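Local atomic coordinates of lasso peptide isopeptidase AtxE2 (Asticcacaulis excentricus, PDB entry 5TXE), a protein that hydrolyses the isopeptide bond of the lasso peptides astexin-2 and astexin-3, opening these threaded substrates and converting them to linear peptides. Residues 61-64 / 69-72. The protein carries 1 engineered substitution. Sequence-based numbering, arbitrary orientation.
Sequences LSLS and YVAF
Ser-64 carries its OG between its own backbone N and carbonyl carbon (chi1 64°), a rotation that sets the hydroxyl against the start of the opposing strand, where it accepts the N-H of Tyr-69 (N to OG 3.1 Å, 151° at the hydrogen). In Val-70 the branch anti to the backbone N, CG2, packs against Leu-61, 3.9 Å from both its CB and its CD1. Leu-63 meets the same valine from a different direction, its CD2 3.8 Å from Val-70 CB, so both leucines pack on one valine, on the face they share with Phe-72.

The backbones run antiparallel as the two arms of a beta hairpin, in an antiparallel sheet consistent with a blade of the N-terminal beta-propeller of prolyl oligopeptidase-family enzymes, away from the catalytic residues. Ser-62 and Ala-71 form a hydrogen-bonded pair: Ser-62 N gives to Ala-71 O at 2.9 Å, and Ala-71 N returns a nearly straight bond to Ser-62 O. Closer to the turn, Ser-64 N binds Tyr-69 O at 2.8 Å. Ser-64 thus grips both the N and the O of Tyr-69, with its side chain and main chain respectively, and its OG is also hydrogen-bonded to Asp-66 within the turn. With an alanine here, the N-H of Tyr-69 and the carboxylate of Asp-66 would probably each be left without this mate, and the turn would be less firmly tied to the strand.

Strand 83-92 pairs with the far edge of 69-72, while Trp-134 packs on Ser-64, Tyr-69 and Ala-71 and its NE1 adds a second donor to Ser-62 O. Ser-64 thus satisfies both main-chain polar groups of Tyr-69, and two donors serve Ser-62 O, which matches these polar atoms within a largely buried contact while leucine-valine packing holds one face by apolar contact alone.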
ATOM      1  N   LEU A  61      -3.691  14.505   5.722  1.00 30.31           N
ATOM      2  CA  LEU A  61      -4.287  15.831   5.788  1.00 29.95           C
ATOM      3  C   LEU A  61      -3.953  16.485   7.097  1.00 30.87           C
ATOM      4  O   LEU A  61      -3.575  15.786   8.054  1.00 29.17           O
ATOM      5  CB  LEU A  61      -5.780  15.755   5.575  1.00 29.10           C
ATOM      6  CG  LEU A  61      -6.607  15.006   6.608  1.00 28.22           C
ATOM      7  CD1 LEU A  61      -6.952  15.883   7.802  1.00 30.05           C
ATOM      8  CD2 LEU A  61      -7.883  14.541   5.957  1.00 30.85           C
ATOM      9  N   SER A  62      -4.051  17.818   7.127  1.00 30.00           N
ATOM     10  CA  SER A  62      -3.826  18.550   8.317  1.00 33.27           C
ATOM     11  C   SER A  62      -4.817  19.682   8.468  1.00 34.63           C
ATOM     12  O   SER A  62      -5.029  20.456   7.543  1.00 38.14           O
ATOM     13  CB  SER A  62      -2.453  19.125   8.196  1.00 36.03           C
ATOM     14  OG  SER A  62      -2.072  19.805   9.380  1.00 47.40           O
ATOM     15  N   LEU A  63      -5.449  19.786   9.623  1.00 37.73           N
ATOM     16  CA  LEU A  63      -6.401  20.897   9.888  1.00 36.51           C
ATOM     17  C   LEU A  63      -5.666  22.093  10.387  1.00 32.78           C
ATOM     18  O   LEU A  63      -4.703  21.972  11.146  1.00 34.41           O
ATOM     19  CB  LEU A  63      -7.401  20.540  10.949  1.00 38.21           C
ATOM     20  CG  LEU A  63      -8.339  19.433  10.531  1.00 41.87           C
ATOM     21  CD1 LEU A  63      -9.260  19.083  11.689  1.00 41.08           C
ATOM     22  CD2 LEU A  63      -9.178  19.858   9.353  1.00 46.81           C
ATOM     23  N   SER A  64      -6.118  23.260   9.971  1.00 33.27           N
ATOM     24  CA  SER A  64      -5.558  24.492  10.531  1.00 36.71           C
ATOM     25  C   SER A  64      -5.767  24.541  12.083  1.00 32.08           C
ATOM     26  O   SER A  64      -6.678  23.878  12.603  1.00 35.22           O
ATOM     27  CB  SER A  64      -6.202  25.703   9.849  1.00 37.16           C
ATOM     28  OG  SER A  64      -7.594  25.788  10.106  1.00 38.89           O
ATOM     29  N   TYR A  69      -9.836  25.214   8.110  1.00 39.19           N
ATOM     30  CA  TYR A  69      -9.275  24.813   6.818  1.00 41.84           C
ATOM     31  C   TYR A  69      -8.601  23.448   6.914  1.00 37.88           C
ATOM     32  O   TYR A  69      -8.126  23.050   7.976  1.00 36.41           O
ATOM     33  CB  TYR A  69      -8.295  25.884   6.293  1.00 42.31           C
ATOM     34  CG  TYR A  69      -8.999  27.169   6.003  1.00 49.61           C
ATOM     35  CD1 TYR A  69      -9.630  27.371   4.782  1.00 50.54           C
ATOM     36  CD2 TYR A  69      -9.091  28.190   6.982  1.00 55.85           C
ATOM     37  CE1 TYR A  69     -10.313  28.555   4.522  1.00 54.71           C
ATOM     38  CE2 TYR A  69      -9.783  29.371   6.727  1.00 55.68           C
ATOM     39  CZ  TYR A  69     -10.403  29.538   5.501  1.00 57.18           C
ATOM     40  OH  TYR A  69     -11.093  30.703   5.228  1.00 63.75           O
ATOM     41  N   VAL A  70      -8.608  22.716   5.809  1.00 35.19           N
ATOM     42  CA  VAL A  70      -7.860  21.473   5.721  1.00 32.60           C
ATOM     43  C   VAL A  70      -6.883  21.581   4.551  1.00 33.27           C
ATOM     44  O   VAL A  70      -7.242  22.039   3.477  1.00 34.34           O
ATOM     45  CB  VAL A  70      -8.770  20.253   5.570  1.00 30.01           C
ATOM     46  CG1 VAL A  70      -9.658  20.323   4.353  1.00 31.30           C
ATOM     47  CG2 VAL A  70      -7.937  18.976   5.563  1.00 33.65           C
ATOM     48  N   ALA A  71      -5.649  21.174   4.791  1.00 30.87           N
ATOM     49  CA  ALA A  71      -4.595  21.179   3.791  1.00 32.22           C
ATOM     50  C   ALA A  71      -4.156  19.734   3.501  1.00 34.33           C
ATOM     51  O   ALA A  71      -4.069  18.890   4.412  1.00 30.81           O
ATOM     52  CB  ALA A  71      -3.409  21.987   4.296  1.00 29.21           C
ATOM     53  N   PHE A  72      -3.882  19.465   2.229  1.00 33.92           N
ATOM     54  CA  PHE A  72      -3.556  18.128   1.768  1.00 33.29           C
ATOM     55  C   PHE A  72      -2.987  18.214   0.355  1.00 35.17           C
ATOM     56  O   PHE A  72      -3.243  19.193  -0.342  1.00 31.26           O
ATOM     57  CB  PHE A  72      -4.814  17.259   1.749  1.00 32.93           C
ATOM     58  CG  PHE A  72      -5.956  17.841   0.945  1.00 33.69           C
ATOM     59  CD1 PHE A  72      -6.729  18.841   1.456  1.00 34.52           C
ATOM     60  CD2 PHE A  72      -6.230  17.393  -0.329  1.00 30.96           C
ATOM     61  CE1 PHE A  72      -7.787  19.365   0.721  1.00 34.58           C
ATOM     62  CE2 PHE A  72      -7.251  17.924  -1.081  1.00 33.63           C
ATOM     63  CZ  PHE A  72      -8.046  18.915  -0.553  1.00 34.30           C
TER